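Long-range contacts in halohydrin dehalogenase (Rhizobium radiobacter, PDB 4IY1), which probably catalyses the conversion of vicinal halohydrins to epoxides with release of halide, and the reverse ring opening with nucleophiles such as cyanide: residues Ala18-Ser22 with Tyr48-Ile52; Val84-Pro88 with Trp139-Ser143. The protein carries 37 engineered substitutions. All coordinates share one frame; numbering follows the deposited sequence.

Contact 1: residues Ala18-Ser22 with Tyr48-Ile52. Engineered in segment 48-52: I52 (natural residue Lys).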
loop_
_atom_site.group_PDB
_atom_site.type_symbol
_atom_site.label_atom_id
_atom_site.label_comp_id
_atom_site.label_asym_id
_atom_site.label_seq_id
_atom_site.Cartn_x
_atom_site.Cartn_y
_atom_site.Cartn_z
ATOM N N ALA B 18 -5.166 28.493 2.063
ATOM C CA ALA B 18 -5.769 29.616 2.805
ATOM C C ALA B 18 -6.759 30.366 1.915
ATOM O O ALA B 18 -7.899 30.613 2.318
ATOM C CB ALA B 18 -4.691 30.573 3.339
ATOM N N LEU B 19 -6.343 30.678 0.686
ATOM C CA LEU B 19 -7.216 31.409 -0.248
ATOM C C LEU B 19 -8.498 30.645 -0.534
ATOM O O LEU B 19 -9.591 31.190 -0.378
ATOM C CB LEU B 19 -6.492 31.715 -1.559
ATOM C CG LEU B 19 -5.304 32.665 -1.457
ATOM C CD1 LEU B 19 -4.568 32.797 -2.788
ATOM C CD2 LEU B 19 -5.755 34.014 -0.951
ATOM N N ARG B 20 -8.382 29.369 -0.914
ATOM C CA ARG B 20 -9.575 28.560 -1.170
ATOM C C ARG B 20 -10.451 28.359 0.084
ATOM O O ARG B 20 -11.683 28.398 0.017
ATOM C CB ARG B 20 -9.206 27.221 -1.820
ATOM C CG ARG B 20 -10.377 26.474 -2.406
ATOM C CD ARG B 20 -11.191 27.372 -3.338
ATOM N NE ARG B 20 -12.442 26.758 -3.805
ATOM C CZ ARG B 20 -13.623 26.884 -3.191
ATOM N NH1 ARG B 20 -13.718 27.522 -2.024
ATOM N NH2 ARG B 20 -14.710 26.358 -3.740
ATOM N N LEU B 21 -9.826 28.321 1.250
ATOM C CA LEU B 21 -10.603 28.176 2.489
ATOM C C LEU B 21 -11.335 29.480 2.813
ATOM O O LEU B 21 -12.489 29.488 3.246
ATOM C CB LEU B 21 -9.673 27.785 3.644
ATOM C CG LEU B 21 -9.152 26.328 3.640
ATOM C CD1 LEU B 21 -8.101 26.134 4.721
ATOM C CD2 LEU B 21 -10.314 25.394 3.912
ATOM N N SER B 22 -10.655 30.595 2.615
ATOM C CA SER B 22 -11.300 31.872 2.841
ATOM C C SER B 22 -12.554 32.053 1.954
ATOM O O SER B 22 -13.640 32.380 2.445
ATOM C CB SER B 22 -10.305 32.999 2.622
ATOM O OG SER B 22 -10.862 34.205 3.063
ATOM N N TYR B 48 -3.516 40.755 1.658
ATOM C CA TYR B 48 -4.599 39.793 1.852
ATOM C C TYR B 48 -5.491 40.161 3.025
ATOM O O TYR B 48 -5.324 39.640 4.127
ATOM C CB TYR B 48 -4.042 38.376 2.024
ATOM C CG TYR B 48 -3.104 37.970 0.916
ATOM C CD1 TYR B 48 -1.741 37.962 1.111
ATOM C CD2 TYR B 48 -3.587 37.615 -0.332
ATOM C CE1 TYR B 48 -0.875 37.552 0.107
ATOM C CE2 TYR B 48 -2.724 37.234 -1.354
ATOM C CZ TYR B 48 -1.369 37.243 -1.137
ATOM O OH TYR B 48 -0.502 36.866 -2.147
ATOM N N PRO B 49 -6.460 41.055 2.786
ATOM C CA PRO B 49 -7.324 41.556 3.850
ATOM C C PRO B 49 -8.303 40.508 4.356
ATOM O O PRO B 49 -8.866 40.671 5.431
ATOM C CB PRO B 49 -8.080 42.724 3.182
ATOM C CG PRO B 49 -7.931 42.507 1.712
ATOM C CD PRO B 49 -6.612 41.820 1.531
ATOM N N GLN B 50 -8.537 39.463 3.567
ATOM C CA GLN B 50 -9.458 38.396 3.969
ATOM C C GLN B 50 -8.783 37.342 4.848
ATOM O O GLN B 50 -9.458 36.641 5.576
ATOM C CB GLN B 50 -10.075 37.712 2.754
ATOM C CG GLN B 50 -9.164 36.686 2.089
ATOM C CD GLN B 50 -8.235 37.296 1.045
ATOM O OE1 GLN B 50 -7.721 38.396 1.223
ATOM N NE2 GLN B 50 -7.968 36.548 -0.022
ATOM N N LEU B 51 -7.459 37.220 4.744
ATOM C CA LEU B 51 -6.679 36.325 5.611
ATOM C C LEU B 51 -6.237 37.036 6.888
ATOM O O LEU B 51 -6.203 38.258 6.936
ATOM C CB LEU B 51 -5.453 35.827 4.868
ATOM C CG LEU B 51 -5.746 34.980 3.636
ATOM C CD1 LEU B 51 -4.446 34.541 2.991
ATOM C CD2 LEU B 51 -6.603 33.772 4.010
ATOM N N ILE B 52 -5.909 36.266 7.924
ATOM C CA ILE B 52 -5.548 36.836 9.220
ATOM C C ILE B 52 -4.185 36.328 9.714
ATOM O O ILE B 52 -4.117 35.365 10.484
ATOM C CB ILE B 52 -6.607 36.514 10.277
ATOM C CG1 ILE B 52 -7.951 37.081 9.881
ATOM C CG2 ILE B 52 -6.207 37.079 11.630
ATOM C CD1 ILE B 52 -8.958 37.009 11.000
#

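Contact 2: residues Val84-Pro88 with Trp139-Ser143. Engineered in segment 84-88: V84 (natural residue Pro), W86 (natural residue Phe), R87 (natural residue Gln).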
loop_
_atom_site.group_PDB
_atom_site.type_symbol
_atom_site.label_atom_id
_atom_site.label_comp_id
_atom_site.label_asym_id
_atom_site.label_seq_id
_atom_site.Cartn_x
_atom_site.Cartn_y
_atom_site.Cartn_z
ATOM N N VAL B 84 14.796 19.851 1.378
ATOM C CA VAL B 84 15.457 18.676 0.813
ATOM C C VAL B 84 16.715 19.070 0.040
ATOM O O VAL B 84 16.660 19.881 -0.892
ATOM C CB VAL B 84 14.536 17.895 -0.145
ATOM C CG1 VAL B 84 13.823 18.833 -1.118
ATOM C CG2 VAL B 84 15.342 16.862 -0.909
ATOM N N GLU B 85 17.849 18.503 0.445
ATOM C CA GLU B 85 19.060 18.514 -0.369
ATOM C C GLU B 85 19.616 17.099 -0.461
ATOM O O GLU B 85 19.986 16.505 0.556
ATOM C CB GLU B 85 20.113 19.446 0.245
ATOM C CG GLU B 85 19.945 20.912 -0.121
ATOM C CD GLU B 85 19.926 21.818 1.095
ATOM O OE1 GLU B 85 19.800 23.046 0.911
ATOM O OE2 GLU B 85 20.012 21.307 2.237
ATOM N N TRP B 86 19.667 16.566 -1.679
ATOM C CA TRP B 86 20.030 15.164 -1.904
ATOM C C TRP B 86 21.421 14.850 -1.421
ATOM O O TRP B 86 22.334 15.658 -1.579
ATOM C CB TRP B 86 19.908 14.826 -3.384
ATOM C CG TRP B 86 18.685 15.425 -4.045
ATOM C CD1 TRP B 86 18.400 16.779 -4.246
ATOM C CD2 TRP B 86 17.556 14.705 -4.648
ATOM N NE1 TRP B 86 17.199 16.935 -4.906
ATOM C CE2 TRP B 86 16.640 15.734 -5.168
ATOM C CE3 TRP B 86 17.218 13.363 -4.795
ATOM C CZ2 TRP B 86 15.452 15.411 -5.791
ATOM C CZ3 TRP B 86 16.019 13.051 -5.441
ATOM C CH2 TRP B 86 15.169 14.053 -5.945
ATOM N N ARG B 87 21.600 13.671 -0.832
ATOM C CA ARG B 87 22.879 13.292 -0.226
ATOM C C ARG B 87 22.858 11.813 0.134
ATOM O O ARG B 87 21.792 11.252 0.394
ATOM C CB ARG B 87 23.159 14.114 1.036
ATOM C CG ARG B 87 22.596 15.529 1.006
ATOM C CD ARG B 87 22.948 16.317 2.260
ATOM N NE ARG B 87 24.303 16.853 2.206
ATOM C CZ ARG B 87 25.357 16.290 2.790
ATOM N NH1 ARG B 87 25.217 15.180 3.511
ATOM N NH2 ARG B 87 26.559 16.840 2.651
ATOM N N PRO B 88 24.035 11.170 0.134
ATOM C CA PRO B 88 24.129 9.762 0.484
ATOM C C PRO B 88 24.127 9.615 1.998
ATOM O O PRO B 88 24.513 10.549 2.712
ATOM C CB PRO B 88 25.494 9.339 -0.095
ATOM C CG PRO B 88 26.107 10.580 -0.692
ATOM C CD PRO B 88 25.356 11.749 -0.138
ATOM N N TRP B 139 12.375 7.920 -5.513
ATOM C CA TRP B 139 13.686 8.615 -5.479
ATOM C C TRP B 139 14.780 7.888 -4.745
ATOM O O TRP B 139 14.512 7.100 -3.836
ATOM C CB TRP B 139 13.545 10.009 -4.898
ATOM C CG TRP B 139 12.789 10.942 -5.800
ATOM C CD1 TRP B 139 13.228 11.525 -6.990
ATOM C CD2 TRP B 139 11.408 11.343 -5.667
ATOM N NE1 TRP B 139 12.256 12.321 -7.525
ATOM C CE2 TRP B 139 11.128 12.232 -6.796
ATOM C CE3 TRP B 139 10.413 11.105 -4.729
ATOM C CZ2 TRP B 139 9.901 12.824 -6.970
ATOM C CZ3 TRP B 139 9.174 11.706 -4.913
ATOM C CH2 TRP B 139 8.924 12.549 -6.009
ATOM N N LYS B 140 16.036 8.191 -5.086
ATOM C CA LYS B 140 17.161 7.771 -4.264
ATOM C C LYS B 140 17.938 8.954 -3.691
ATOM O O LYS B 140 17.663 10.106 -4.023
ATOM C CB LYS B 140 18.070 6.818 -5.026
ATOM C CG LYS B 140 18.269 7.159 -6.496
ATOM C CD LYS B 140 19.173 6.136 -7.168
ATOM C CE LYS B 140 19.962 6.750 -8.326
ATOM N NZ LYS B 140 21.318 6.104 -8.440
ATOM N N GLU B 141 18.761 8.686 -2.686
ATOM C CA GLU B 141 19.434 9.752 -1.902
ATOM C C GLU B 141 18.546 10.835 -1.289
ATOM O O GLU B 141 19.039 11.927 -0.962
ATOM C CB GLU B 141 20.528 10.426 -2.719
ATOM C CG GLU B 141 21.885 9.807 -2.492
ATOM C CD GLU B 141 22.906 10.325 -3.470
ATOM O OE1 GLU B 141 23.638 9.488 -4.049
ATOM O OE2 GLU B 141 22.935 11.562 -3.678
ATOM N N LEU B 142 17.252 10.527 -1.156
ATOM C CA LEU B 142 16.248 11.425 -0.588
ATOM C C LEU B 142 15.753 10.882 0.772
ATOM O O LEU B 142 14.640 11.165 1.199
ATOM C CB LEU B 142 15.067 11.516 -1.562
ATOM C CG LEU B 142 14.116 12.704 -1.432
ATOM C CD1 LEU B 142 14.909 13.993 -1.502
ATOM C CD2 LEU B 142 13.024 12.677 -2.494
ATOM N N SER B 143 16.605 10.151 1.468
ATOM C CA SER B 143 16.151 9.180 2.456
ATOM C C SER B 143 15.594 9.772 3.758
ATOM O O SER B 143 14.544 9.350 4.246
ATOM C CB SER B 143 17.257 8.165 2.757
ATOM O OG SER B 143 18.016 8.563 3.887
#

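Contact 1: residues Ala18-Ser22 with Tyr48-Ile52
Q50 and L51 lie against one side of the helix that carries A18, L19 and S22. Q50 can be followed from its root. Its CB is 3.6 Å from S22 OG. Its CG comes closer, at 3.2 Å from the same oxygen, and also packs beside S22 CB. This is a contact of a methylene with a hydroxyl, not a polar bond. Q50 CG sits between the backbone N and the carbonyl carbon (chi1 80°). Beyond it the chain bends at chi2 (-87°), which turns the amide away from S22 and toward L19. There NE2 ends 3.5 Å from L19 CD2. The amide thus meets a methyl group, and the contact across these segments rests on shape rather than on polar pairing.

L19 CD2 is shared. Besides the Q50 amide it approaches the Y48 ring obliquely, 4.2 Å from Y48 CD2, and it touches L51 CD1. L51 brings both methyls over A18, with L19 and S22 beside them. Its CD2 is 3.8 Å from A18 CB and 4.0 Å from S22 CB, while CD1 touches both A18 CB and L19 CD2. The buried A18 and L51 make the inner part of the contact. Q50 lies on the exposed side.

Helix 14-23 therefore packs against the turn between helix 38-47 and strand 52-53. A18 and L51 both touch V28 of strand 27-30, and the backbone of the engineered I52 pairs with V28 and C30. On another flank of the helix, R20 makes a salt bridge to E219 of helix 214-225. Y48 also meets F44 of helix 38-47. The contact thus joins two successive helices of the Rossmann-type fold over strand 27-30.

Contact 2: residues Val84-Pro88 with Trp139-Ser143
The W86 indole, an engineered residue, presents its edge to the face of W139. The pair is an offset edge-to-face stack, planes at 70°, with 5.1 Å between the centroids of the W86 six-membered ring and the W139 five-membered ring. W86 CH2 leads, 3.4 Å from W139 CD1. The carbonyl oxygen of K140 also lies at the W86 edge, near the ring plane. L142 has CG anti to the backbone N (chi1 -161°), which brings CD1 over one face of the same six-membered ring, 4.1 Å from the centroid, in a CH-pi contact.

The loops follow strands 75-79 and 126-130 of the parallel sheet, and L142 is the N-cap residue of helix 143-163. The engineered R87 gives its N-H to E141 O in a nearly straight bond (3.1 Å, 169°). The E141 side chain runs alongside the R87-P88 peptide, and its OE2 forms a salt bridge with R248 of the third subunit. With an alanine in place of E141, that arginine would probably lose its carboxylate mate and the R87-P88 peptide the chain packed along it.

K140 pairs with E165 of the second subunit. W86 also meets W249 of the third subunit, edge to face. Aromatic packing and one backbone hydrogen bond thus join the two loops, while the charged ends of K140 and E141 link segment 139-143 to two neighbouring subunits.

Overall arrangement
From the N terminus, the chain runs through strand 3-6 into helix 14-23. Contact 1 closes a loop of 25 residues there, holding strand 27-30 and helix 38-47. The chain then passes through strand 52-53, helix 59-70 and strand 75-79. Contact 2 opens next and closes over 50 residues that include helix 94-122 and strand 126-130. The contacts follow in series, neither nesting nor crossing. The centres of contact 1 and contact 2 are about 35 Å apart, on opposite sides of the chain's centre. Contact 1 joins a helix to the approach to an outermost strand of the parallel sheet. Contact 2 joins the loops that follow strands 75-79 and 126-130, where other subunits also pack.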